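Local coordinates for defective in germ line development protein 3, isoform a (Caenorhabditis elegans, PDB 3N89) that probably acts in RNA regulation during germline development, as the Bicaudal-C ortholog whose four KH domains pack into one globular platform, at residues E35-Y40 / L188-S193; F106-A111 / N184-H189; E163-A168 / N244-L249; A207-V212 / S358-F363; T219-P224 / I239-N244. One frame throughout, in Å; residues are numbered along the deposited sequence.

Contact 1. Residues E35-Y40 / L188-S193; sequences EFESQY and LHFTLS
Glu37 reaches from the turn of 35-40 onto strand 186-193 and meets Phe190 and Thr191. Its CB lies 3.1 Å from Thr191 OG1, and CG still runs past that hydroxyl. With CG anti to the carbonyl carbon (chi1 -47°) and the chain extended beyond it, CD is carried to the Phe190 ring, where the two side chains cross at about a right angle. OE2 stays with that ring at CD1 and CE1, while OE1 turns to the backbone and accepts the amide of Thr191 (N to OE1 2.7 Å) in a nearly straight bond, 169° at the hydrogen, from the anti side and 28° out of the carboxylate plane. Thr191 OG1 is also 3.1 Å from OE1, though its proton has another acceptor in reach. Farther along the turn, Gln39 NE2 donates to His189 O at 3.3 Å. A water accepts from Gln39 N (2.8 Å) and also bonds Ser38 OG and Thr191 OG1. With an alanine here instead of Glu37, the Thr191 amide would probably lose its acceptor and a gap would open beside the Phe190 ring. The first and third KH domains are thus joined by a carboxylate held mainly through a neutral strand N-H, with Arg252 as a charged partner only in a long, weak ion pair to OE2.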
# COMPACT_ATOMS: atom_id res chain seq x y z
N GLU A 35 3.33 0.54 1.76
CA GLU A 35 2.62 0.49 3.03
C GLU A 35 1.58 -0.63 2.99
O GLU A 35 0.79 -0.72 2.05
CB GLU A 35 1.95 1.83 3.31
CG GLU A 35 2.76 2.76 4.22
CD GLU A 35 4.12 3.13 3.65
OE1 GLU A 35 4.90 3.80 4.37
OE2 GLU A 35 4.42 2.78 2.49
N PHE A 36 1.61 -1.48 4.02
CA PHE A 36 0.69 -2.61 4.15
C PHE A 36 0.10 -2.59 5.57
O PHE A 36 0.82 -2.38 6.54
CB PHE A 36 1.43 -3.93 3.91
CG PHE A 36 1.62 -4.29 2.45
CD1 PHE A 36 0.80 -5.25 1.85
CD2 PHE A 36 2.61 -3.69 1.68
CE1 PHE A 36 0.95 -5.60 0.51
CE2 PHE A 36 2.78 -4.03 0.33
CZ PHE A 36 1.94 -4.99 -0.25
N GLU A 37 -1.20 -2.83 5.68
CA GLU A 37 -1.89 -2.82 6.97
C GLU A 37 -1.50 -3.98 7.89
O GLU A 37 -1.81 -5.14 7.62
CB GLU A 37 -3.40 -2.84 6.72
CG GLU A 37 -3.81 -1.83 5.67
CD GLU A 37 -5.30 -1.72 5.53
OE1 GLU A 37 -5.96 -1.25 6.48
OE2 GLU A 37 -5.81 -2.10 4.45
N SER A 38 -0.84 -3.63 9.00
CA SER A 38 -0.35 -4.60 9.99
C SER A 38 -1.34 -5.66 10.46
O SER A 38 -0.93 -6.75 10.86
CB SER A 38 0.20 -3.86 11.21
OG SER A 38 -0.82 -3.15 11.89
N GLN A 39 -2.63 -5.33 10.44
CA GLN A 39 -3.67 -6.25 10.88
C GLN A 39 -3.74 -7.50 9.99
O GLN A 39 -4.42 -8.47 10.31
CB GLN A 39 -5.02 -5.54 10.88
CG GLN A 39 -5.39 -4.94 9.52
CD GLN A 39 -6.71 -4.18 9.55
OE1 GLN A 39 -7.77 -4.76 9.84
NE2 GLN A 39 -6.65 -2.89 9.25
N TYR A 40 -3.01 -7.47 8.88
CA TYR A 40 -2.99 -8.58 7.94
C TYR A 40 -1.61 -9.24 7.87
O TYR A 40 -1.41 -10.19 7.12
CB TYR A 40 -3.38 -8.09 6.55
CG TYR A 40 -4.75 -7.45 6.48
CD1 TYR A 40 -5.90 -8.19 6.75
CD2 TYR A 40 -4.89 -6.10 6.16
CE1 TYR A 40 -7.16 -7.60 6.71
CE2 TYR A 40 -6.15 -5.50 6.11
CZ TYR A 40 -7.28 -6.25 6.39
OH TYR A 40 -8.53 -5.66 6.38
N LEU A 188 -15.60 -0.97 6.50
CA LEU A 188 -14.21 -1.39 6.35
C LEU A 188 -13.32 -0.48 7.18
O LEU A 188 -13.48 0.74 7.17
CB LEU A 188 -13.75 -1.34 4.89
CG LEU A 188 -12.27 -1.72 4.72
CD1 LEU A 188 -12.14 -2.83 3.68
CD2 LEU A 188 -11.45 -0.50 4.32
N HIS A 189 -12.37 -1.09 7.87
CA HIS A 189 -11.44 -0.35 8.71
C HIS A 189 -10.04 -0.31 8.12
O HIS A 189 -9.28 -1.28 8.21
CB HIS A 189 -11.42 -0.98 10.10
CG HIS A 189 -12.70 -0.83 10.85
ND1 HIS A 189 -13.38 -1.89 11.41
CD2 HIS A 189 -13.43 0.28 11.15
CE1 HIS A 189 -14.46 -1.45 12.02
NE2 HIS A 189 -14.51 -0.14 11.88
N PHE A 190 -9.68 0.82 7.52
CA PHE A 190 -8.35 0.96 6.94
C PHE A 190 -7.39 1.53 7.98
O PHE A 190 -7.68 2.55 8.61
CB PHE A 190 -8.40 1.87 5.71
CG PHE A 190 -7.15 1.83 4.89
CD1 PHE A 190 -6.82 0.70 4.15
CD2 PHE A 190 -6.29 2.94 4.85
CE1 PHE A 190 -5.65 0.67 3.39
CE2 PHE A 190 -5.12 2.91 4.10
CZ PHE A 190 -4.80 1.77 3.36
N THR A 191 -6.26 0.86 8.17
CA THR A 191 -5.26 1.31 9.13
C THR A 191 -4.11 2.00 8.40
O THR A 191 -3.31 1.35 7.73
CB THR A 191 -4.65 0.15 9.92
OG1 THR A 191 -4.23 -0.87 9.01
CG2 THR A 191 -5.66 -0.41 10.91
N LEU A 192 -4.05 3.31 8.54
CA LEU A 192 -3.00 4.08 7.90
C LEU A 192 -1.98 4.41 8.97
O LEU A 192 -2.31 4.42 10.16
CB LEU A 192 -3.58 5.38 7.34
CG LEU A 192 -2.65 6.19 6.44
CD1 LEU A 192 -2.49 5.45 5.12
CD2 LEU A 192 -3.22 7.59 6.20
N SER A 193 -0.74 4.66 8.56
CA SER A 193 0.28 5.04 9.52
C SER A 193 0.04 6.53 9.78
O SER A 193 0.13 7.34 8.87
CB SER A 193 1.68 4.84 8.94
OG SER A 193 2.06 3.48 9.06
O HOH W 1 -2.90 -2.58 10.56

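Contact 2. Residues F106-A111 / N184-H189; sequences FTVFMA and NNFTLH
Phe109 and Thr187 face each other as an antiparallel hydrogen-bonded pair, with Phe109 N to Thr187 O at 2.9 Å and Thr187 N to Phe109 O at 3.0 Å. Ala111 N extends the ladder to Asn185 O at 2.9 Å. Between these bonds, Met110 and Phe186 form a non-hydrogen-bonded pair whose side chains run side by side: Met110 turns CG opposite its backbone N (chi1 -163°), which sets CG over the ring face, 4.0 Å from its centroid, while the sulfur approaches obliquely in a Met-aromatic contact. Val108 CG1 comes to the edge of the same ring. A serine in place of Phe186 would probably leave Met110 CG without its aromatic face and Val108 CG1 without its neighbour. On the other face of the sheet, the His189 edge points at the Phe109 ring in an offset edge-to-face pair, planes at 60°. Strands 105-111 and 186-193, first strands of the second and third KH domains, thus fuse two sheets into one; strands 149-157 and 236-242 flank them, and helices 161-175 and 245-257 cover the Phe106, Val108 and Phe186 side.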
# COMPACT_ATOMS: atom_id res chain seq x y z
N PHE A 106 -7.93 -8.67 3.08
CA PHE A 106 -8.65 -7.46 3.46
C PHE A 106 -9.90 -7.95 4.21
O PHE A 106 -10.30 -9.10 4.07
CB PHE A 106 -9.03 -6.63 2.22
CG PHE A 106 -10.21 -7.15 1.46
CD1 PHE A 106 -11.50 -6.98 1.95
CD2 PHE A 106 -10.04 -7.80 0.23
CE1 PHE A 106 -12.61 -7.45 1.24
CE2 PHE A 106 -11.14 -8.27 -0.48
CZ PHE A 106 -12.43 -8.09 0.02
N THR A 107 -10.50 -7.09 5.02
CA THR A 107 -11.68 -7.48 5.79
C THR A 107 -12.82 -6.49 5.68
O THR A 107 -12.61 -5.28 5.57
CB THR A 107 -11.31 -7.66 7.28
OG1 THR A 107 -10.39 -8.74 7.43
CG2 THR A 107 -12.56 -7.93 8.11
N VAL A 108 -14.05 -7.01 5.70
CA VAL A 108 -15.26 -6.18 5.63
C VAL A 108 -16.26 -6.73 6.64
O VAL A 108 -16.33 -7.93 6.86
CB VAL A 108 -15.88 -6.22 4.21
CG1 VAL A 108 -17.21 -5.49 4.22
CG2 VAL A 108 -14.95 -5.56 3.21
N PHE A 109 -17.04 -5.84 7.25
CA PHE A 109 -18.03 -6.24 8.24
C PHE A 109 -19.45 -5.96 7.77
O PHE A 109 -19.74 -4.89 7.25
CB PHE A 109 -17.79 -5.51 9.57
CG PHE A 109 -16.42 -5.76 10.17
CD1 PHE A 109 -15.27 -5.24 9.57
CD2 PHE A 109 -16.29 -6.52 11.33
CE1 PHE A 109 -14.02 -5.47 10.13
CE2 PHE A 109 -15.04 -6.75 11.90
CZ PHE A 109 -13.90 -6.23 11.31
N MET A 110 -20.35 -6.92 7.96
CA MET A 110 -21.74 -6.75 7.57
C MET A 110 -22.62 -6.61 8.81
O MET A 110 -22.44 -7.32 9.80
CB MET A 110 -22.20 -7.95 6.74
CG MET A 110 -23.47 -7.68 5.94
SD MET A 110 -24.19 -9.18 5.26
CE MET A 110 -22.92 -9.68 4.09
N ALA A 111 -23.56 -5.68 8.76
CA ALA A 111 -24.47 -5.44 9.88
C ALA A 111 -25.55 -6.52 9.88
O ALA A 111 -26.32 -6.63 8.93
CB ALA A 111 -25.10 -4.05 9.75
N ASN A 184 -26.18 0.62 3.82
CA ASN A 184 -24.94 1.00 4.50
C ASN A 184 -24.67 -0.11 5.50
O ASN A 184 -24.31 0.14 6.65
CB ASN A 184 -25.11 2.34 5.22
CG ASN A 184 -25.03 3.53 4.27
OD1 ASN A 184 -25.57 3.50 3.17
ND2 ASN A 184 -24.35 4.58 4.71
N ASN A 185 -24.86 -1.34 5.03
CA ASN A 185 -24.70 -2.54 5.83
C ASN A 185 -23.27 -3.06 5.84
O ASN A 185 -23.01 -4.16 6.32
CB ASN A 185 -25.64 -3.62 5.28
CG ASN A 185 -26.14 -4.57 6.35
OD1 ASN A 185 -25.99 -5.79 6.23
ND2 ASN A 185 -26.76 -4.02 7.39
N PHE A 186 -22.33 -2.28 5.30
CA PHE A 186 -20.93 -2.70 5.26
C PHE A 186 -19.95 -1.65 5.78
O PHE A 186 -20.09 -0.46 5.50
CB PHE A 186 -20.54 -3.08 3.83
CG PHE A 186 -21.13 -4.39 3.39
CD1 PHE A 186 -20.50 -5.59 3.70
CD2 PHE A 186 -22.32 -4.43 2.68
CE1 PHE A 186 -21.05 -6.81 3.31
CE2 PHE A 186 -22.88 -5.64 2.28
CZ PHE A 186 -22.24 -6.83 2.61
N THR A 187 -18.95 -2.11 6.51
CA THR A 187 -17.95 -1.22 7.09
C THR A 187 -16.55 -1.80 6.93
O THR A 187 -16.33 -2.98 7.20
CB THR A 187 -18.20 -1.01 8.58
OG1 THR A 187 -19.55 -0.59 8.79
CG2 THR A 187 -17.25 0.04 9.14
N LEU A 188 -15.60 -0.97 6.50
CA LEU A 188 -14.21 -1.39 6.35
C LEU A 188 -13.32 -0.48 7.18
O LEU A 188 -13.48 0.74 7.17
CB LEU A 188 -13.75 -1.34 4.89
CG LEU A 188 -12.27 -1.72 4.72
CD1 LEU A 188 -12.14 -2.83 3.68
CD2 LEU A 188 -11.45 -0.50 4.32
N HIS A 189 -12.37 -1.09 7.87
CA HIS A 189 -11.44 -0.35 8.71
C HIS A 189 -10.04 -0.31 8.12
O HIS A 189 -9.28 -1.28 8.21
CB HIS A 189 -11.42 -0.98 10.10
CG HIS A 189 -12.70 -0.83 10.85
ND1 HIS A 189 -13.38 -1.89 11.41
CD2 HIS A 189 -13.43 0.28 11.15
CE1 HIS A 189 -14.46 -1.45 12.02
NE2 HIS A 189 -14.51 -0.14 11.88
O HOH W 2 -11.66 -4.37 7.67

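Contact 3. Residues E163-A168 / N244-L249; sequences ELIEAA and NIDNVL
Ile165 meets Ile245 and Leu249 because its CG1 branch stands anti to the carbonyl carbon (chi1 -63°) and its chain then runs straight on to CD1, out toward the facing helix. Ile245 answers with the other setting: its CG1 is anti to the backbone N (chi1 179°), and the two CG1 atoms, Ile165 and Ile245, come within 4.0 Å as the side chains pass at a slant. Leu249, one turn later, slides past Ile165 from the opposite direction and brings its CD1 to 3.9 Å from Ile165 CG1. The isoleucine therefore fits between two residues spaced four apart on the same helix face. Leu164 adds a looser touch, its CD2 4.3 Å from Ile245 CD1. At the border Asp246 crosses Ile165 at about a right angle, with OD1 3.4 Å from Ile165 CD1; its other oxygen, OD2, is held by a salt bridge to Lys169, a turn beyond Ile165, so the apolar meeting is edged by a charged one between the same two helices. The short segments run at 150° with axes 11.1 Å apart, a wide gap spanned by long aliphatic side chains rather than by close backbones. Helices 161-175 and 245-257, the last helices of the second and third KH domains, lie together over the joined sheet, where Phe106 of strand 105-111 touches Leu164 and Leu249, and Phe186 of strand 186-193 touches Ala168 and Ile245.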
# COMPACT_ATOMS: atom_id res chain seq x y z
N GLU A 163 -15.17 -13.43 -5.53
CA GLU A 163 -15.70 -14.50 -4.69
C GLU A 163 -16.29 -13.97 -3.39
O GLU A 163 -17.30 -14.47 -2.91
CB GLU A 163 -14.60 -15.52 -4.37
CG GLU A 163 -14.17 -16.41 -5.53
CD GLU A 163 -13.12 -17.43 -5.12
OE1 GLU A 163 -13.28 -18.04 -4.04
OE2 GLU A 163 -12.14 -17.63 -5.88
N LEU A 164 -15.66 -12.95 -2.81
CA LEU A 164 -16.16 -12.40 -1.55
C LEU A 164 -17.46 -11.64 -1.73
O LEU A 164 -18.43 -11.88 -1.01
CB LEU A 164 -15.10 -11.48 -0.92
CG LEU A 164 -15.44 -10.95 0.48
CD1 LEU A 164 -14.15 -10.69 1.24
CD2 LEU A 164 -16.29 -9.70 0.39
N ILE A 165 -17.50 -10.72 -2.70
CA ILE A 165 -18.71 -9.96 -2.94
C ILE A 165 -19.92 -10.88 -3.13
O ILE A 165 -20.95 -10.71 -2.48
CB ILE A 165 -18.57 -9.07 -4.19
CG1 ILE A 165 -17.46 -8.03 -3.96
CG2 ILE A 165 -19.90 -8.39 -4.49
CD1 ILE A 165 -17.32 -7.00 -5.06
N GLU A 166 -19.79 -11.86 -4.02
CA GLU A 166 -20.87 -12.80 -4.29
C GLU A 166 -21.36 -13.45 -3.00
O GLU A 166 -22.55 -13.41 -2.68
CB GLU A 166 -20.39 -13.86 -5.28
CG GLU A 166 -20.06 -13.31 -6.67
CD GLU A 166 -21.30 -13.07 -7.51
OE1 GLU A 166 -21.65 -13.95 -8.34
OE2 GLU A 166 -21.94 -12.01 -7.35
N ALA A 167 -20.43 -14.05 -2.25
CA ALA A 167 -20.80 -14.69 -0.99
C ALA A 167 -21.60 -13.71 -0.15
O ALA A 167 -22.59 -14.07 0.48
CB ALA A 167 -19.55 -15.12 -0.24
N ALA A 168 -21.16 -12.45 -0.14
CA ALA A 168 -21.85 -11.42 0.62
C ALA A 168 -23.26 -11.20 0.06
O ALA A 168 -24.24 -11.34 0.78
CB ALA A 168 -21.06 -10.11 0.56
N ASN A 244 -22.50 0.26 0.65
CA ASN A 244 -22.72 -1.06 0.08
C ASN A 244 -21.37 -1.72 -0.16
O ASN A 244 -20.35 -1.04 -0.20
CB ASN A 244 -23.47 -0.97 -1.26
CG ASN A 244 -24.83 -0.32 -1.12
OD1 ASN A 244 -25.37 -0.21 -0.02
ND2 ASN A 244 -25.38 0.11 -2.25
N ILE A 245 -21.38 -3.03 -0.33
CA ILE A 245 -20.15 -3.76 -0.54
C ILE A 245 -19.32 -3.28 -1.73
O ILE A 245 -18.12 -3.07 -1.60
CB ILE A 245 -20.43 -5.29 -0.68
CG1 ILE A 245 -19.12 -6.04 -0.92
CG2 ILE A 245 -21.42 -5.54 -1.80
CD1 ILE A 245 -18.09 -5.82 0.16
N ASP A 246 -19.94 -3.09 -2.89
CA ASP A 246 -19.20 -2.64 -4.08
C ASP A 246 -18.53 -1.28 -3.92
O ASP A 246 -17.38 -1.10 -4.33
CB ASP A 246 -20.13 -2.61 -5.30
CG ASP A 246 -20.54 -3.99 -5.76
OD1 ASP A 246 -19.66 -4.75 -6.22
OD2 ASP A 246 -21.74 -4.31 -5.66
N ASN A 247 -19.25 -0.32 -3.35
CA ASN A 247 -18.70 1.02 -3.16
C ASN A 247 -17.53 1.04 -2.17
O ASN A 247 -16.51 1.68 -2.41
CB ASN A 247 -19.80 1.97 -2.67
CG ASN A 247 -20.99 2.01 -3.60
OD1 ASN A 247 -21.44 0.97 -4.10
ND2 ASN A 247 -21.53 3.20 -3.82
N VAL A 248 -17.68 0.33 -1.06
CA VAL A 248 -16.63 0.29 -0.05
C VAL A 248 -15.30 -0.20 -0.62
O VAL A 248 -14.27 0.45 -0.45
CB VAL A 248 -17.01 -0.61 1.14
CG1 VAL A 248 -15.96 -0.50 2.23
CG2 VAL A 248 -18.36 -0.21 1.69
N LEU A 249 -15.33 -1.35 -1.29
CA LEU A 249 -14.11 -1.89 -1.87
C LEU A 249 -13.54 -0.93 -2.93
O LEU A 249 -12.41 -1.08 -3.37
CB LEU A 249 -14.37 -3.28 -2.48
CG LEU A 249 -14.90 -4.35 -1.51
CD1 LEU A 249 -14.85 -5.71 -2.19
CD2 LEU A 249 -14.06 -4.39 -0.23

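Contact 4. Residues A207-V212 / S358-F363; sequences AQLMPV and SLPANF
Leu359 touches Leu209 through one methyl, CD1 to Leu209 CD2 at 3.7 Å, the two side chains crossing at about a right angle; CG of Leu359 points away from its own backbone N (chi1 179°), which carries that methyl across. Pro360 follows, laying its ring against both partners: CD is 4.3 Å from Leu209 CD1, and CG reaches the Ala207 methyl more loosely. The segment 207-212 leads into helix 209-217 of the third KH domain, and the link between its helices 197-200 and 209-217 corresponds in position, by its place between the two helices, to the loop that carries GxxG in classical KH domains; here the chain beyond the last KH helix, 325-335, comes back against it. A short 3-10 turn begins at Ala361, with Phe363 N bonded to Pro360 O. Phe363 then brings its ring from the direction opposite to Leu209. Leu209 CD2 rests over one face, 3.8 Å from the centroid, in a CH-pi contact, while Leu209 CD1 touches CZ at 3.6 Å. Ala207 O lies at the ring edge, in its plane, 3.3 Å from CZ of Phe363.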
# COMPACT_ATOMS: atom_id res chain seq x y z
N ALA A 207 -6.31 20.48 0.29
CA ALA A 207 -7.73 20.16 0.18
C ALA A 207 -7.95 18.91 1.02
O ALA A 207 -7.01 18.15 1.25
CB ALA A 207 -8.08 19.89 -1.28
N GLN A 208 -9.18 18.71 1.50
CA GLN A 208 -9.50 17.51 2.28
C GLN A 208 -9.78 16.42 1.25
O GLN A 208 -10.81 16.44 0.56
CB GLN A 208 -10.73 17.77 3.17
CG GLN A 208 -10.48 18.82 4.26
CD GLN A 208 -11.71 19.12 5.11
OE1 GLN A 208 -11.61 19.69 6.21
NE2 GLN A 208 -12.89 18.74 4.62
N LEU A 209 -8.87 15.46 1.14
CA LEU A 209 -8.96 14.38 0.15
C LEU A 209 -10.01 13.28 0.27
O LEU A 209 -10.36 12.67 -0.74
CB LEU A 209 -7.59 13.72 -0.01
CG LEU A 209 -6.89 13.90 -1.36
CD1 LEU A 209 -6.99 15.35 -1.82
CD2 LEU A 209 -5.43 13.47 -1.23
N MET A 210 -10.52 13.01 1.46
CA MET A 210 -11.53 11.96 1.58
C MET A 210 -12.88 12.38 1.01
O MET A 210 -13.51 11.61 0.29
CB MET A 210 -11.68 11.51 3.04
CG MET A 210 -10.44 10.85 3.63
SD MET A 210 -10.03 9.26 2.86
CE MET A 210 -9.02 9.76 1.46
N PRO A 211 -13.35 13.60 1.32
CA PRO A 211 -14.64 14.06 0.80
C PRO A 211 -14.80 13.77 -0.69
O PRO A 211 -15.90 13.45 -1.16
CB PRO A 211 -14.61 15.56 1.10
CG PRO A 211 -13.90 15.60 2.42
CD PRO A 211 -12.75 14.62 2.20
N VAL A 212 -13.70 13.87 -1.43
CA VAL A 212 -13.72 13.62 -2.87
C VAL A 212 -14.06 12.15 -3.12
O VAL A 212 -14.82 11.83 -4.03
CB VAL A 212 -12.34 13.92 -3.52
CG1 VAL A 212 -12.34 13.51 -4.99
CG2 VAL A 212 -12.02 15.40 -3.39
N SER A 358 -7.89 14.36 -10.61
CA SER A 358 -8.51 15.13 -9.53
C SER A 358 -7.65 15.32 -8.29
O SER A 358 -8.16 15.65 -7.22
CB SER A 358 -9.84 14.49 -9.13
OG SER A 358 -9.64 13.16 -8.69
N LEU A 359 -6.34 15.13 -8.43
CA LEU A 359 -5.43 15.29 -7.29
C LEU A 359 -4.57 16.55 -7.38
O LEU A 359 -3.75 16.69 -8.30
CB LEU A 359 -4.52 14.08 -7.17
CG LEU A 359 -3.51 14.16 -6.01
CD1 LEU A 359 -4.21 13.80 -4.71
CD2 LEU A 359 -2.33 13.23 -6.27
N PRO A 360 -4.72 17.48 -6.43
CA PRO A 360 -3.93 18.71 -6.44
C PRO A 360 -2.43 18.43 -6.41
O PRO A 360 -1.95 17.61 -5.62
CB PRO A 360 -4.41 19.44 -5.18
CG PRO A 360 -5.82 18.97 -5.04
CD PRO A 360 -5.69 17.49 -5.32
N ALA A 361 -1.69 19.12 -7.28
CA ALA A 361 -0.24 18.96 -7.40
C ALA A 361 0.55 18.90 -6.09
O ALA A 361 1.38 18.02 -5.90
CB ALA A 361 0.32 20.06 -8.28
N ASN A 362 0.28 19.84 -5.19
CA ASN A 362 0.97 19.90 -3.90
C ASN A 362 1.14 18.55 -3.17
O ASN A 362 2.14 18.32 -2.50
N PHE A 363 0.15 17.68 -3.31
CA PHE A 363 0.17 16.37 -2.66
C PHE A 363 1.31 15.46 -3.09
O PHE A 363 1.77 14.61 -2.31
CB PHE A 363 -1.17 15.67 -2.88
CG PHE A 363 -2.27 16.13 -1.96
CD1 PHE A 363 -2.38 15.60 -0.68
CD2 PHE A 363 -3.16 17.12 -2.36
CE1 PHE A 363 -3.37 16.04 0.19
CE2 PHE A 363 -4.17 17.58 -1.50
CZ PHE A 363 -4.27 17.04 -0.21

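Contact 5. Residues T219-P224 / I239-N244; sequences TIISYP and IKVVGN
Ile221 and Ile239 lie side by side on the inner face of the sheet, pointing the same way, with their CG2 methyls 3.4 Å apart. Both residues set CG2 opposite the backbone N, which leaves these branches facing one another. Val241 joins more loosely, its CG2 4.5 Å from Ile221 CG1, and the patch is closed from above by Ile213 of helix 209-217 and by Val248, Ala251 and Ile255 of helix 245-257. Ile221 and Val241 form a non-hydrogen-bonded pair in an antiparallel two-stranded unit, the second and third strands of a type I KH domain, with strand 220-222 at the border of the six-stranded sheet. To one side, Ile220 pairs with Val242, Val242 N giving its proton to Ile220 O at 2.8 Å; to the other, Ser222 and Lys240 exchange bonds both ways, Ser222 N to Lys240 O at 3.0 Å and Lys240 N to Ser222 O at 2.8 Å. These two hydrogen-bonded pairs send their side chains to the more exposed face. There Ile220 CB and Val242 CB stand 4.3 Å apart, and Lys240 passes alongside Ser222 OG with CB and CE before its end leads away; a water accepts a weak bond from Lys240 NZ and makes a second, weak bond with Ser222 OG.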
# COMPACT_ATOMS: atom_id res chain seq x y z
N THR A 219 -20.10 6.78 -0.34
CA THR A 219 -19.70 6.09 0.86
C THR A 219 -19.54 7.14 1.94
O THR A 219 -19.53 8.33 1.65
CB THR A 219 -18.34 5.37 0.64
OG1 THR A 219 -18.51 4.34 -0.35
CG2 THR A 219 -17.83 4.76 1.92
N ILE A 220 -19.44 6.71 3.19
CA ILE A 220 -19.25 7.65 4.28
C ILE A 220 -17.90 7.32 4.89
O ILE A 220 -17.58 6.15 5.10
CB ILE A 220 -20.38 7.53 5.33
CG1 ILE A 220 -21.72 7.94 4.70
CG2 ILE A 220 -20.09 8.44 6.52
CD1 ILE A 220 -22.93 7.70 5.58
N ILE A 221 -17.10 8.35 5.14
CA ILE A 221 -15.77 8.14 5.70
C ILE A 221 -15.53 9.04 6.89
O ILE A 221 -15.50 10.26 6.76
CB ILE A 221 -14.68 8.43 4.66
CG1 ILE A 221 -15.00 7.71 3.35
CG2 ILE A 221 -13.33 8.01 5.21
CD1 ILE A 221 -14.05 8.03 2.21
N SER A 222 -15.37 8.43 8.06
CA SER A 222 -15.11 9.18 9.27
C SER A 222 -13.75 8.74 9.79
O SER A 222 -13.30 7.63 9.51
CB SER A 222 -16.19 8.93 10.32
OG SER A 222 -16.25 7.57 10.70
N TYR A 223 -13.10 9.63 10.53
CA TYR A 223 -11.79 9.37 11.11
C TYR A 223 -11.60 10.23 12.34
O TYR A 223 -12.28 11.24 12.50
CB TYR A 223 -10.67 9.67 10.10
CG TYR A 223 -10.96 10.85 9.19
CD1 TYR A 223 -11.77 10.70 8.07
CD2 TYR A 223 -10.45 12.12 9.48
CE1 TYR A 223 -12.06 11.79 7.25
CE2 TYR A 223 -10.73 13.21 8.66
CZ TYR A 223 -11.54 13.04 7.55
OH TYR A 223 -11.85 14.11 6.75
N PRO A 224 -10.68 9.83 13.24
CA PRO A 224 -10.44 10.61 14.46
C PRO A 224 -9.77 11.94 14.15
O PRO A 224 -8.82 11.98 13.37
CB PRO A 224 -9.55 9.68 15.28
CG PRO A 224 -8.73 9.01 14.22
CD PRO A 224 -9.77 8.68 13.16
N ILE A 239 -9.25 4.82 9.58
CA ILE A 239 -10.19 5.49 8.69
C ILE A 239 -11.37 4.53 8.53
O ILE A 239 -11.19 3.41 8.05
CB ILE A 239 -9.57 5.72 7.28
CG1 ILE A 239 -8.33 6.60 7.39
CG2 ILE A 239 -10.59 6.36 6.35
CD1 ILE A 239 -7.63 6.83 6.06
N LYS A 240 -12.58 4.95 8.91
CA LYS A 240 -13.74 4.07 8.77
C LYS A 240 -14.58 4.38 7.53
O LYS A 240 -15.02 5.51 7.33
CB LYS A 240 -14.64 4.14 10.01
CG LYS A 240 -15.64 2.99 10.04
CD LYS A 240 -16.42 2.87 11.33
CE LYS A 240 -17.57 3.86 11.39
NZ LYS A 240 -18.49 3.50 12.51
N VAL A 241 -14.81 3.36 6.71
CA VAL A 241 -15.58 3.51 5.48
C VAL A 241 -16.90 2.75 5.59
O VAL A 241 -16.92 1.62 6.06
CB VAL A 241 -14.77 2.95 4.28
CG1 VAL A 241 -15.50 3.19 2.99
CG2 VAL A 241 -13.40 3.62 4.21
N VAL A 242 -18.01 3.37 5.16
CA VAL A 242 -19.32 2.71 5.22
C VAL A 242 -20.06 2.80 3.88
O VAL A 242 -19.87 3.75 3.13
CB VAL A 242 -20.23 3.33 6.31
CG1 VAL A 242 -21.62 2.72 6.24
CG2 VAL A 242 -19.63 3.12 7.68
N GLY A 243 -20.90 1.81 3.58
CA GLY A 243 -21.66 1.80 2.34
C GLY A 243 -21.87 0.39 1.81
O GLY A 243 -21.48 -0.58 2.46
N ASN A 244 -22.50 0.26 0.65
CA ASN A 244 -22.72 -1.06 0.08
C ASN A 244 -21.37 -1.72 -0.16
O ASN A 244 -20.35 -1.04 -0.20
CB ASN A 244 -23.47 -0.97 -1.26
CG ASN A 244 -24.83 -0.32 -1.12
OD1 ASN A 244 -25.37 -0.21 -0.02
ND2 ASN A 244 -25.38 0.11 -2.25
O HOH W 3 -18.82 6.67 12.85

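Overall arrangement
Strand 186-193 is the hub: contact 1 docks the loop after strand 29-35 on it, contact 2 pairs it with strand 105-111, and strand 236-242 of contact 5 adjoins its other edge, all in or against one six-stranded sheet. The centres of contacts 1 and 2 are 14 Å apart, those of contacts 2 and 5 about 10 Å. Contact 3 lies only 9 Å from contact 2, joining the helices that cover this sheet. Along the chain contact 5 is nested within the loops closed by contacts 3 and 4, and contacts 3 and 4 are the farthest apart, about 26 Å between centres. Third-domain elements thus meet the first and second KH domains and the C-terminal tail, consistent with one globular platform.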